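Local coordinates for putative cobalamin synthesis related protein (Corynebacterium diphtheriae, PDB 2NPN) that binds S-adenosylmethionine and is probably a precorrin-6A synthase (deacetylating), a methyltransferase of the adenosylcobalamin biosynthesis pathway, at residues A[29-34]-A[96-101]; A[3-8]-A[103-108]; A[179-184]-A[246-251]. One frame throughout, in Å; residues are numbered along the deposited sequence. Where two conformers were deposited one is given.

Contact 1: residues A[29-34]-A[96-101]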
ATOM      1  N   ALA A  29      20.583   2.849   5.464  1.00 13.21           N
ATOM      2  CA  ALA A  29      20.006   4.143   5.823  1.00 14.27           C
ATOM      3  C   ALA A  29      20.467   4.570   7.190  1.00 14.97           C
ATOM      4  O   ALA A  29      20.438   3.801   8.145  1.00 16.43           O
ATOM      5  CB  ALA A  29      18.502   4.125   5.787  1.00 14.13           C
ATOM      6  N   GLN A  30      20.879   5.823   7.258  1.00 15.92           N
ATOM      7  CA  GLN A  30      21.238   6.474   8.511  1.00 15.08           C
ATOM      8  C   GLN A  30      20.023   7.085   9.237  1.00 14.99           C
ATOM      9  O   GLN A  30      20.134   7.504  10.410  1.00 14.93           O
ATOM     10  CB  GLN A  30      22.264   7.540   8.230  1.00 16.49           C
ATOM     11  CG  GLN A  30      23.652   6.971   8.079  1.00 18.63           C
ATOM     12  CD  GLN A  30      24.388   7.546   6.882  1.00 20.75           C
ATOM     13  OE1 GLN A  30      23.765   8.031   5.933  1.00 23.81           O
ATOM     14  NE2 GLN A  30      25.709   7.467   6.905  1.00 23.24           N
ATOM     15  N   ALA A  31      18.906   7.186   8.527  1.00 14.40           N
ATOM     16  CA  ALA A  31      17.631   7.609   9.071  1.00 14.35           C
ATOM     17  C   ALA A  31      16.506   6.958   8.307  1.00 14.86           C
ATOM     18  O   ALA A  31      16.652   6.718   7.141  1.00 14.68           O
ATOM     19  CB  ALA A  31      17.465   9.120   9.007  1.00 15.49           C
ATOM     20  N   ILE A  32      15.396   6.725   9.004  1.00 16.23           N
ATOM     21  CA  ILE A  32      14.209   6.102   8.447  1.00 16.54           C
ATOM     22  C   ILE A  32      12.980   6.958   8.729  1.00 16.97           C
ATOM     23  O   ILE A  32      12.745   7.374   9.859  1.00 17.32           O
ATOM     24  CB  ILE A  32      13.991   4.673   8.978  1.00 16.16           C
ATOM     25  CG1 ILE A  32      15.167   3.770   8.597  1.00 17.72           C
ATOM     26  CG2 ILE A  32      12.705   4.086   8.371  1.00 18.32           C
ATOM     27  CD1 ILE A  32      15.089   2.360   9.188  1.00 20.88           C
ATOM     28  N   VAL A  33      12.192   7.202   7.683  1.00 16.22           N
ATOM     29  CA  VAL A  33      10.976   8.039   7.772  1.00 17.11           C
ATOM     30  C   VAL A  33       9.795   7.212   7.240  1.00 16.42           C
ATOM     31  O   VAL A  33       9.913   6.411   6.300  1.00 17.34           O
ATOM     32  CB  VAL A  33      11.091   9.341   6.928  1.00 17.56           C
ATOM     33  CG1 VAL A  33       9.788  10.203   7.008  1.00 18.97           C
ATOM     34  CG2 VAL A  33      12.330  10.179   7.346  1.00 18.61           C
ATOM     35  N   ALA A  34       8.620   7.459   7.801  1.00 16.16           N
ATOM     36  CA  ALA A  34       7.412   6.886   7.248  1.00 16.63           C
ATOM     37  C   ALA A  34       6.311   7.933   7.304  1.00 16.93           C
ATOM     38  O   ALA A  34       6.102   8.554   8.352  1.00 17.72           O
ATOM     39  CB  ALA A  34       7.018   5.677   8.022  1.00 17.66           C
ATOM     40  N   ARG A  96      18.261  16.621   6.966  1.00 14.15           N
ATOM     41  CA  ARG A  96      19.558  17.294   7.103  1.00 15.49           C
ATOM     42  C   ARG A  96      20.169  17.091   8.477  1.00 14.90           C
ATOM     43  O   ARG A  96      21.401  17.046   8.599  1.00 15.67           O
ATOM     44  CB  ARG A  96      19.430  18.775   6.766  1.00 15.46           C
ATOM     45  CG  ARG A  96      19.030  19.056   5.324  1.00 15.60           C
ATOM     46  CD  ARG A  96      19.059  20.519   5.055  1.00 18.37           C
ATOM     47  NE  ARG A  96      18.898  20.844   3.637  1.00 19.80           N
ATOM     48  CZ  ARG A  96      17.875  21.512   3.104  1.00 19.44           C
ATOM     49  NH1 ARG A  96      16.860  21.945   3.842  1.00 21.70           N
ATOM     50  NH2 ARG A  96      17.875  21.761   1.809  1.00 19.09           N
ATOM     51  N   GLU A  97      19.333  16.990   9.511  1.00 14.65           N
ATOM     52  CA  GLU A  97      19.829  16.781  10.897  1.00 14.81           C
ATOM     53  C   GLU A  97      20.334  15.365  11.088  1.00 14.30           C
ATOM     54  O   GLU A  97      21.330  15.172  11.787  1.00 14.28           O
ATOM     55  CB  GLU A  97      18.741  17.009  11.951  1.00 14.63           C
ATOM     56  CG  GLU A  97      18.324  18.446  12.094  1.00 16.57           C
ATOM     57  CD  GLU A  97      16.919  18.635  12.690  1.00 18.88           C
ATOM     58  OE1 GLU A  97      16.168  17.645  12.890  1.00 25.81           O
ATOM     59  OE2 GLU A  97      16.560  19.814  12.968  1.00 25.81           O
ATOM     60  N   ARG A  98      19.647  14.385  10.499  1.00 13.38           N
ATOM     61  CA  ARG A  98      19.883  12.978  10.842  1.00 14.21           C
ATOM     62  C   ARG A  98      20.761  12.248   9.867  1.00 13.69           C
ATOM     63  O   ARG A  98      21.054  11.066  10.066  1.00 15.86           O
ATOM     64  CB  ARG A  98      18.569  12.209  11.030  1.00 13.41           C
ATOM     65  CG  ARG A  98      17.757  12.618  12.200  1.00 16.15           C
ATOM     66  CD  ARG A  98      16.503  11.782  12.294  1.00 16.70           C
ATOM     67  NE  ARG A  98      15.763  12.136  13.487  1.00 18.91           N
ATOM     68  CZ  ARG A  98      14.896  11.349  14.119  1.00 20.60           C
ATOM     69  NH1 ARG A  98      14.606  10.131  13.684  1.00 21.98           N
ATOM     70  NH2 ARG A  98      14.297  11.817  15.214  1.00 22.43           N
ATOM     71  N   THR A  99      21.154  12.909   8.781  1.00 13.33           N
ATOM     72  CA  THR A  99      22.059  12.289   7.814  1.00 13.12           C
ATOM     73  C   THR A  99      23.091  13.322   7.388  1.00 13.05           C
ATOM     74  O   THR A  99      22.767  14.491   7.215  1.00 14.00           O
ATOM     75  CB  THR A  99      21.288  11.769   6.579  1.00 13.52           C
ATOM     76  OG1 THR A  99      20.709  12.875   5.885  1.00 12.81           O
ATOM     77  CG2 THR A  99      20.140  10.802   7.008  1.00 15.06           C
ATOM     78  N   PRO A 100      24.334  12.886   7.171  1.00 12.86           N
ATOM     79  CA  PRO A 100      25.355  13.797   6.642  1.00 12.93           C
ATOM     80  C   PRO A 100      25.082  14.112   5.175  1.00 12.69           C
ATOM     81  O   PRO A 100      24.205  13.473   4.542  1.00 11.95           O
ATOM     82  CB  PRO A 100      26.644  12.993   6.783  1.00 12.50           C
ATOM     83  CG  PRO A 100      26.239  11.600   6.767  1.00 13.10           C
ATOM     84  CD  PRO A 100      24.829  11.513   7.311  1.00 13.47           C
ATOM     85  N   ASP A 101      25.851  15.060   4.640  1.00 14.19           N
ATOM     86  CA  ASP A 101      25.573  15.580   3.309  1.00 14.95           C
ATOM     87  C   ASP A 101      25.703  14.536   2.189  1.00 14.47           C
ATOM     88  O   ASP A 101      25.133  14.735   1.123  1.00 15.30           O
ATOM     89  CB  ASP A 101      26.383  16.827   2.991  1.00 16.67           C
ATOM     90  CG  ASP A 101      27.865  16.609   3.100  1.00 20.31           C
ATOM     91  OD1 ASP A 101      28.310  15.465   3.365  1.00 27.26           O
ATOM     92  OD2 ASP A 101      28.601  17.615   2.932  1.00 28.95           O
TER
HETATM   93  O   HOH W   1      21.110   9.772  12.480  1.00 36.73           O
HETATM   94  O   HOH W   2      15.455   7.982  11.757  1.00 26.17           O
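Q30 and A31, where the chain leads into strand 31-35, lie beside R98 and T99, where helix 78-98 gives way to a loop, and the CA atoms of Q30 and T99 come within 5.9 Å. The pair illustrates how water can join two backbone segments that make no direct hydrogen bond: Q30 O and R98 O, both acceptors, share one water that donates to each, at 2.7 Å from R98 O. A second water works in the reverse sense, accepting from I32 N and, at 3.0 Å, from R98 NH1, in the plane of the guanidinium. The R98 chain reaches it fully extended from CG to NE. The remaining contact is mostly apolar. The methyl carbon A31 CB meets T99 CG2 at 3.7 Å and R98 CB at 3.9 Å. The T99 side chain is turned with OG1 between its backbone N and carbonyl carbon (chi1 65°), which gives the hydroxyl to I95 O in the helix and the methyl to A31. Q30 crosses the P100 ring at about a right angle, its OE1 3.9 Å from P100 CD while accepting a hydrogen bond from A104 N. Helix 78-98 is the crossover connecting strands 61-64 and 104-109, and strand 31-35 runs between those two in the parallel sheet; R98 also touches Y62 on strand 61-64.

Contact 2: residues A[3-8]-A[103-108]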
ATOM      1  N   ARG A   3      22.663  13.737  -0.853  1.00 16.86           N
ATOM      2  CA  ARG A   3      22.139  12.616  -0.120  1.00 14.88           C
ATOM      3  C   ARG A   3      21.417  11.647  -1.070  1.00 14.59           C
ATOM      4  O   ARG A   3      21.067  12.019  -2.193  1.00 14.71           O
ATOM      5  CB  ARG A   3      21.180  13.109   0.957  1.00 15.58           C
ATOM      6  CG  ARG A   3      21.854  13.996   2.011  1.00 15.88           C
ATOM      7  CD  ARG A   3      20.815  14.548   2.967  1.00 14.91           C
ATOM      8  NE  ARG A   3      21.433  15.070   4.184  1.00 13.52           N
ATOM      9  CZ  ARG A   3      21.985  16.280   4.298  1.00 12.86           C
ATOM     10  NH1 ARG A   3      21.993  17.137   3.270  1.00 15.27           N
ATOM     11  NH2 ARG A   3      22.560  16.658   5.433  1.00 14.22           N
ATOM     12  N   THR A   4      21.259  10.403  -0.631  1.00 13.67           N
ATOM     13  CA  THR A   4      20.398   9.403  -1.282  1.00 13.64           C
ATOM     14  C   THR A   4      19.119   9.252  -0.485  1.00 12.35           C
ATOM     15  O   THR A   4      19.187   9.094   0.720  1.00 13.09           O
ATOM     16  CB  THR A   4      21.099   8.048  -1.350  1.00 12.58           C
ATOM     17  OG1 THR A   4      22.267   8.190  -2.177  1.00 15.87           O
ATOM     18  CG2 THR A   4      20.177   6.971  -1.938  1.00 16.02           C
ATOM     19  N   ILE A   5      17.967   9.337  -1.159  1.00 13.81           N
ATOM     20  CA  ILE A   5      16.683   9.048  -0.552  1.00 13.20           C
ATOM     21  C   ILE A   5      16.167   7.738  -1.147  1.00 13.19           C
ATOM     22  O   ILE A   5      15.839   7.681  -2.331  1.00 13.23           O
ATOM     23  CB  ILE A   5      15.640  10.178  -0.785  1.00 13.05           C
ATOM     24  CG1 ILE A   5      16.068  11.501  -0.133  1.00 14.26           C
ATOM     25  CG2 ILE A   5      14.280   9.742  -0.248  1.00 13.51           C
ATOM     26  CD1 ILE A   5      15.198  12.696  -0.473  1.00 15.19           C
ATOM     27  N   TYR A   6      16.169   6.670  -0.346  1.00 12.85           N
ATOM     28  CA  TYR A   6      15.620   5.408  -0.771  1.00 12.92           C
ATOM     29  C   TYR A   6      14.131   5.465  -0.464  1.00 13.44           C
ATOM     30  O   TYR A   6      13.741   5.811   0.637  1.00 14.15           O
ATOM     31  CB  TYR A   6      16.209   4.230  -0.011  1.00 14.21           C
ATOM     32  CG  TYR A   6      17.622   3.940  -0.284  1.00 16.28           C
ATOM     33  CD1 TYR A   6      17.985   3.318  -1.456  1.00 16.24           C
ATOM     34  CD2 TYR A   6      18.603   4.207   0.670  1.00 18.90           C
ATOM     35  CE1 TYR A   6      19.282   2.991  -1.723  1.00 18.36           C
ATOM     36  CE2 TYR A   6      19.943   3.886   0.414  1.00 19.67           C
ATOM     37  CZ  TYR A   6      20.260   3.273  -0.793  1.00 17.92           C
ATOM     38  OH  TYR A   6      21.566   2.952  -1.076  1.00 20.49           O
ATOM     39  N   VAL A   7      13.310   5.077  -1.437  1.00 11.78           N
ATOM     40  CA  VAL A   7      11.871   4.960  -1.199  1.00 11.42           C
ATOM     41  C   VAL A   7      11.578   3.472  -1.310  1.00 11.18           C
ATOM     42  O   VAL A   7      11.658   2.907  -2.399  1.00 11.29           O
ATOM     43  CB  VAL A   7      11.052   5.785  -2.214  1.00 11.37           C
ATOM     44  CG1 VAL A   7       9.561   5.635  -1.935  1.00 11.42           C
ATOM     45  CG2 VAL A   7      11.510   7.261  -2.156  1.00 13.08           C
ATOM     46  N   ILE A   8      11.336   2.858  -0.168  1.00 11.72           N
ATOM     47  CA  ILE A   8      11.430   1.403  -0.072  1.00 10.77           C
ATOM     48  C   ILE A   8      10.041   0.774   0.141  1.00 11.69           C
ATOM     49  O   ILE A   8       9.414   0.958   1.195  1.00 12.30           O
ATOM     50  CB  ILE A   8      12.384   0.931   1.081  1.00 11.73           C
ATOM     51  CG1 ILE A   8      13.737   1.648   0.986  1.00 12.29           C
ATOM     52  CG2 ILE A   8      12.488  -0.604   1.072  1.00 12.23           C
ATOM     53  CD1 ILE A   8      14.768   1.138   1.936  1.00 11.04           C
ATOM     54  N   GLY A 103      24.931  11.265   2.983  1.00 14.19           N
ATOM     55  CA  GLY A 103      24.268  10.151   3.680  1.00 14.22           C
ATOM     56  C   GLY A 103      23.024   9.661   2.994  1.00 14.14           C
ATOM     57  O   GLY A 103      22.678  10.123   1.901  1.00 13.61           O
ATOM     58  N   ALA A 104      22.350   8.726   3.659  1.00 13.17           N
ATOM     59  CA  ALA A 104      21.181   8.078   3.073  1.00 13.40           C
ATOM     60  C   ALA A 104      20.037   8.055   4.067  1.00 12.20           C
ATOM     61  O   ALA A 104      20.235   7.778   5.256  1.00 12.16           O
ATOM     62  CB  ALA A 104      21.514   6.692   2.650  1.00 14.31           C
ATOM     63  N   VAL A 105      18.847   8.369   3.575  1.00 12.23           N
ATOM     64  CA  VAL A 105      17.599   8.227   4.327  1.00 11.42           C
ATOM     65  C   VAL A 105      16.685   7.269   3.576  1.00 11.28           C
ATOM     66  O   VAL A 105      16.702   7.254   2.343  1.00 12.51           O
ATOM     67  CB  VAL A 105      16.896   9.589   4.558  1.00 12.81           C
ATOM     68  CG1 VAL A 105      16.644  10.312   3.309  1.00 14.33           C
ATOM     69  CG2 VAL A 105      15.594   9.478   5.382  1.00 14.00           C
ATOM     70  N   ALA A 106      15.949   6.454   4.315  1.00 10.38           N
ATOM     71  CA  ALA A 106      14.962   5.546   3.735  1.00 10.61           C
ATOM     72  C   ALA A 106      13.555   5.994   4.149  1.00 11.10           C
ATOM     73  O   ALA A 106      13.294   6.166   5.357  1.00 11.24           O
ATOM     74  CB  ALA A 106      15.204   4.085   4.224  1.00 12.28           C
ATOM     75  N   PHE A 107      12.641   6.110   3.172  1.00 10.46           N
ATOM     76  CA  PHE A 107      11.212   6.249   3.435  1.00 10.98           C
ATOM     77  C   PHE A 107      10.554   4.883   3.251  1.00 11.18           C
ATOM     78  O   PHE A 107      10.783   4.241   2.218  1.00 11.98           O
ATOM     79  CB  PHE A 107      10.548   7.220   2.472  1.00 11.02           C
ATOM     80  CG  PHE A 107      10.786   8.681   2.763  1.00 11.90           C
ATOM     81  CD1 PHE A 107       9.760   9.467   3.275  1.00 15.86           C
ATOM     82  CD2 PHE A 107      12.000   9.251   2.493  1.00 13.87           C
ATOM     83  CE1 PHE A 107       9.927  10.805   3.514  1.00 16.79           C
ATOM     84  CE2 PHE A 107      12.207  10.613   2.721  1.00 14.35           C
ATOM     85  CZ  PHE A 107      11.149  11.408   3.246  1.00 15.11           C
ATOM     86  N   LEU A 108       9.738   4.457   4.210  1.00 10.68           N
ATOM     87  CA  LEU A 108       9.084   3.155   4.132  1.00 11.00           C
ATOM     88  C   LEU A 108       7.699   3.333   3.558  1.00 11.09           C
ATOM     89  O   LEU A 108       6.936   4.229   3.994  1.00 11.86           O
ATOM     90  CB  LEU A 108       9.013   2.520   5.516  1.00 12.54           C
ATOM     91  CG  LEU A 108      10.338   2.443   6.263  1.00 14.09           C
ATOM     92  CD1 LEU A 108      10.097   1.747   7.608  1.00 19.15           C
ATOM     93  CD2 LEU A 108      11.388   1.776   5.409  1.00 15.21           C
TER
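The Y6 ring meets A104 across the contact obliquely, with CE2 3.9 Å from A104 CB, and has the T4 methyl CG2 over the centre of one face, 3.8 Å above its plane. On the F107 ring the edge lies near Y6 O, while the I5 methyl CG2 approaches at a slant, 3.6 Å from F107 CD2. These rings belong to two neighbouring strands in the middle of the parallel sheet of the N-terminal alpha/beta domain, as in other tetrapyrrole methylases. The strands run in the same direction, 20° apart, and side chains alternate between the two faces.

T4, Y6, I8, A104, A106 and L108 share one face. Here Y6 carries its CG opposite the carbonyl carbon (chi1 -68°), an arrangement that turns one ring face to T4 and sets CE2 next to A104, and farther along I8 CD1 rests on A106 CB. The other face holds I5, V7, V105 and F107. I5 and V105 lie side by side, pointing the same way, with their CG1 atoms 3.7 Å apart. Helix 119-130 packs on this side, where I123 touches both V7 and F107. The V7 side chain is also about 8 Å from that of D112, which binds S-adenosylmethionine, and about 10 Å from the cofactor itself, which places this end of the strands near it without direct contact from V7.

The backbone bonds form a regular parallel ladder: T4, Y6 and I8 donate to G103, V105 and F107, and V105 and F107 donate back to T4 and Y6. Several acceptors in the ladder also receive a CA-H...O contact, such as A104 CA to T4 O at 3.2 Å. The final rung, I8 N to F107 O, is 2.8 Å long and bends little, with 173° at the hydrogen.

Contact 3: residues A[179-184]-A[246-251]. With MG (magnesium ion), chain B.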
ATOM      1  N   ARG A 179     -14.636  -4.512 -16.506  1.00  9.67           N
ATOM      2  CA  ARG A 179     -15.071  -5.292 -15.360  1.00 10.14           C
ATOM      3  C   ARG A 179     -15.015  -6.807 -15.600  1.00  9.62           C
ATOM      4  O   ARG A 179     -15.266  -7.590 -14.670  1.00 11.10           O
ATOM      5  CB  ARG A 179     -16.441  -4.846 -14.909  1.00 10.99           C
ATOM      6  CG  ARG A 179     -16.389  -3.495 -14.218  1.00 11.24           C
ATOM      7  CD  ARG A 179     -17.707  -3.184 -13.555  1.00 13.29           C
ATOM      8  NE  ARG A 179     -18.586  -2.528 -14.509  1.00 16.75           N
ATOM      9  CZ  ARG A 179     -19.639  -3.065 -15.111  1.00 19.52           C
ATOM     10  NH1 ARG A 179     -20.316  -2.335 -15.977  1.00 18.57           N
ATOM     11  NH2 ARG A 179     -20.031  -4.313 -14.870  1.00 21.16           N
ATOM     12  N   ARG A 180     -14.651  -7.227 -16.810  1.00  9.49           N
ATOM     13  CA  ARG A 180     -14.499  -8.628 -17.099  1.00  9.01           C
ATOM     14  C   ARG A 180     -13.319  -9.248 -16.336  1.00  7.80           C
ATOM     15  O   ARG A 180     -13.276 -10.472 -16.113  1.00  8.29           O
ATOM     16  CB  ARG A 180     -14.335  -8.889 -18.575  1.00  9.27           C
ATOM     17  CG  ARG A 180     -15.654  -8.675 -19.344  1.00 10.06           C
ATOM     18  CD  ARG A 180     -15.517  -9.135 -20.811  1.00  9.29           C
ATOM     19  NE  ARG A 180     -15.190 -10.566 -20.928  1.00  9.53           N
ATOM     20  CZ  ARG A 180     -16.076 -11.555 -20.819  1.00 11.05           C
ATOM     21  NH1 ARG A 180     -17.364 -11.316 -20.618  1.00 11.04           N
ATOM     22  NH2 ARG A 180     -15.676 -12.820 -20.930  1.00 13.14           N
ATOM     23  N   ASN A 181     -12.355  -8.392 -15.988  1.00  7.91           N
ATOM     24  CA  ASN A 181     -11.172  -8.833 -15.216  1.00  8.19           C
ATOM     25  C   ASN A 181     -10.586  -7.600 -14.565  1.00  7.98           C
ATOM     26  O   ASN A 181      -9.786  -6.871 -15.181  1.00  8.73           O
ATOM     27  CB  ASN A 181     -10.209  -9.486 -16.149  1.00  7.88           C
ATOM     28  CG  ASN A 181      -9.049 -10.086 -15.423  1.00  8.54           C
ATOM     29  OD1 ASN A 181      -9.279 -10.941 -14.571  1.00  9.49           O
ATOM     30  ND2 ASN A 181      -7.819  -9.724 -15.785  1.00  7.11           N
ATOM     31  N   CYS A 182     -11.024  -7.337 -13.353  0.50  7.49           N
ATOM     32  CA  CYS A 182     -10.577  -6.148 -12.700  0.50  8.09           C
ATOM     33  C   CYS A 182     -10.208  -6.430 -11.264  0.50  7.84           C
ATOM     34  O   CYS A 182     -10.628  -7.409 -10.667  0.50  6.73           O
ATOM     35  CB  CYS A 182     -11.635  -5.074 -12.811  0.50  8.25           C
ATOM     36  SG  CYS A 182     -13.166  -5.419 -11.977  0.50  9.36           S
ATOM     37  N   VAL A 183      -9.308  -5.601 -10.777  1.00  6.98           N
ATOM     38  CA  VAL A 183      -8.857  -5.619  -9.378  1.00  7.09           C
ATOM     39  C   VAL A 183      -9.316  -4.320  -8.724  1.00  7.55           C
ATOM     40  O   VAL A 183      -9.151  -3.232  -9.304  1.00  8.13           O
ATOM     41  CB  VAL A 183      -7.339  -5.713  -9.296  1.00  7.98           C
ATOM     42  CG1 VAL A 183      -6.872  -5.619  -7.811  1.00  9.25           C
ATOM     43  CG2 VAL A 183      -6.856  -6.998  -9.959  1.00  9.43           C
ATOM     44  N   VAL A 184      -9.905  -4.401  -7.537  1.00  7.00           N
ATOM     45  CA  VAL A 184     -10.465  -3.255  -6.852  1.00  6.88           C
ATOM     46  C   VAL A 184      -9.749  -3.036  -5.502  1.00  8.06           C
ATOM     47  O   VAL A 184      -9.626  -3.963  -4.697  1.00  8.53           O
ATOM     48  CB  VAL A 184     -11.949  -3.374  -6.622  1.00  8.25           C
ATOM     49  CG1 VAL A 184     -12.525  -2.119  -6.003  1.00  9.87           C
ATOM     50  CG2 VAL A 184     -12.687  -3.760  -7.913  1.00  8.55           C
ATOM     51  N   LEU A 246     -10.636  -9.269  -6.694  1.00  4.90           N
ATOM     52  CA  LEU A 246     -10.549  -9.405  -8.142  1.00  4.07           C
ATOM     53  C   LEU A 246     -11.914  -9.914  -8.601  1.00  4.22           C
ATOM     54  O   LEU A 246     -12.424 -10.863  -8.010  1.00  5.46           O
ATOM     55  CB  LEU A 246      -9.446 -10.390  -8.554  1.00  4.88           C
ATOM     56  CG  LEU A 246      -9.143 -10.454 -10.045  1.00  7.95           C
ATOM     57  CD1 LEU A 246      -7.623 -10.872 -10.248  1.00 11.47           C
ATOM     58  CD2 LEU A 246     -10.096 -11.343 -10.778  1.00 13.66           C
ATOM     59  N   LEU A 247     -12.523  -9.237  -9.555  1.00  4.35           N
ATOM     60  CA  LEU A 247     -13.803  -9.644 -10.180  1.00  3.78           C
ATOM     61  C   LEU A 247     -13.476 -10.107 -11.576  1.00  4.77           C
ATOM     62  O   LEU A 247     -12.704  -9.501 -12.306  1.00  4.15           O
ATOM     63  CB  LEU A 247     -14.746  -8.447 -10.269  1.00  5.29           C
ATOM     64  CG  LEU A 247     -15.188  -7.807  -8.945  1.00  5.27           C
ATOM     65  CD1 LEU A 247     -16.167  -6.587  -9.221  1.00  7.53           C
ATOM     66  CD2 LEU A 247     -15.789  -8.783  -8.037  1.00  6.87           C
ATOM     67  N   ARG A 248     -14.070 -11.222 -11.939  1.00  3.88           N
ATOM     68  CA  ARG A 248     -13.878 -11.819 -13.260  1.00  4.59           C
ATOM     69  C   ARG A 248     -15.214 -12.318 -13.761  1.00  4.57           C
ATOM     70  O   ARG A 248     -15.914 -13.039 -13.053  1.00  4.19           O
ATOM     71  CB  ARG A 248     -12.860 -12.945 -13.206  1.00  5.29           C
ATOM     72  CG  ARG A 248     -12.482 -13.526 -14.543  1.00  4.72           C
ATOM     73  CD  ARG A 248     -11.256 -14.428 -14.464  1.00  6.01           C
ATOM     74  NE  ARG A 248     -10.039 -13.649 -14.178  1.00  5.00           N
ATOM     75  CZ  ARG A 248      -8.907 -14.104 -13.630  1.00  5.18           C
ATOM     76  NH1 ARG A 248      -8.748 -15.401 -13.309  1.00  7.16           N
ATOM     77  NH2 ARG A 248      -7.912 -13.275 -13.394  1.00  6.02           N
ATOM     78  N   GLU A 249     -15.503 -11.995 -15.008  1.00  4.24           N
ATOM     79  CA  GLU A 249     -16.756 -12.430 -15.652  1.00  5.02           C
ATOM     80  C   GLU A 249     -16.505 -13.811 -16.238  1.00  5.72           C
ATOM     81  O   GLU A 249     -15.861 -13.956 -17.276  1.00  6.40           O
ATOM     82  CB  GLU A 249     -17.212 -11.438 -16.722  1.00  4.91           C
ATOM     83  CG  GLU A 249     -18.642 -11.597 -17.071  1.00  8.33           C
ATOM     84  CD  GLU A 249     -19.567 -11.076 -15.953  1.00  9.40           C
ATOM     85  OE1 GLU A 249     -19.097 -10.658 -14.868  1.00 11.38           O
ATOM     86  OE2 GLU A 249     -20.770 -11.067 -16.208  1.00 15.45           O
ATOM     87  N   LEU A 250     -17.055 -14.823 -15.583  1.00  5.59           N
ATOM     88  CA  LEU A 250     -16.895 -16.227 -15.989  1.00  5.65           C
ATOM     89  C   LEU A 250     -18.132 -16.684 -16.755  1.00  6.67           C
ATOM     90  O   LEU A 250     -18.892 -17.495 -16.323  1.00  6.24           O
ATOM     91  CB  LEU A 250     -16.596 -17.103 -14.772  1.00  6.42           C
ATOM     92  CG  LEU A 250     -15.306 -16.867 -13.996  1.00  5.41           C
ATOM     93  CD1 LEU A 250     -15.211 -17.830 -12.826  1.00  7.95           C
ATOM     94  CD2 LEU A 250     -14.079 -16.889 -14.905  1.00  7.97           C
ATOM     95  N   ASP A 251     -18.340 -16.064 -17.907  1.00  7.98           N
ATOM     96  CA  ASP A 251     -19.444 -16.400 -18.768  1.00 10.01           C
ATOM     97  C   ASP A 251     -19.064 -17.341 -19.922  1.00 11.60           C
ATOM     98  O   ASP A 251     -17.984 -17.972 -19.942  1.00 13.16           O
ATOM     99  CB  ASP A 251     -20.058 -15.103 -19.309  1.00 10.66           C
ATOM    100  CG  ASP A 251     -19.112 -14.309 -20.208  1.00 12.52           C
ATOM    101  OD1 ASP A 251     -17.945 -14.691 -20.442  1.00 13.55           O
ATOM    102  OD2 ASP A 251     -19.556 -13.251 -20.669  1.00 17.04           O
ATOM    103  OXT ASP A 251     -19.866 -17.477 -20.865  1.00 12.65           O
TER
HETATM  104 MG    MG B 251     -19.203 -19.115 -14.722  0.50 17.25          MG
HETATM  105  O   HOH W   3     -17.822  -8.353 -14.645  1.00 30.95           O
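N181 to V183 pair with L246 to R248 as antiparallel strands in the mixed sheet of the C-terminal half, and the pairing ends in a salt bridge at the chain terminus. C182 and L247 form the hydrogen-bonded pair, with C182 N to L247 O at 2.9 Å and a matching bond back. N181-R248 and V183-L246, on either side, are non-hydrogen-bonded pairs whose side chains share one face. One further bond, E249 N to R180 O, continues the ladder, with the donor above the carbonyl plane.

Side chains also meet at both non-hydrogen-bonded positions. N181 and R248 run side by side, each with CG anti to its backbone N, and the side-chain amide oxygen N181 OD1 is gripped by two donors, R248 NE at 2.8 Å and R248 NH2 at 2.9 Å; R248 NH2 also bonds L155 O. N181 OD1 lies in the guanidinium plane, although the donors sit tilted from the amide plane, the two flat groups being 40° apart. N181 ND2 is held in turn by I156 O and A162 O, so both ends of this buried amide are engaged. Next along, V183 CG2 touches L246 CD1 at 4.0 Å.

Toward the C-terminus, R180 bends at chi3 (61°) to reach D251 end-on: NH1 to OD2 is 2.9 Å, from above the carboxylate plane, and NH2 to OD1 is 3.0 Å on the syn side. E249 CB lies over one face of the same guanidinium, offset toward the rim. The E249 carboxylate turns elsewhere, to T197, T200 and a water that also donates to R179 O.

Between E249 and D251 in sequence, L250 O binds the magnesium ion seen in this structure at 2.3 Å, with Y219 OH as the other protein ligand. The antiparallel pairing itself belongs to the C-terminal tetrapyrrole methylase domain, with V183 about 7 Å from the bound S-adenosylmethionine.

How the contacts relate
Contacts 1 and 2 adjoin at the parallel sheet, their centres about 8 Å apart. Along the chain, contact 1 (29-34 with 96-101) falls between the two halves of contact 2 (3-8 with 103-108), and strands 31-35 and 104-109 lie side by side, with V33 N to A106 O at 2.8 Å. Contact 3 (179-184 with 246-251) follows later in the sequence, in the other, mixed sheet; its centre is about 43 Å from that of contact 1 and 37 Å from that of contact 2, on the opposite side of the chain's centre. The contacts thus sample both sheets of a probable methyltransferase, with S-adenosylmethionine bound between the two halves.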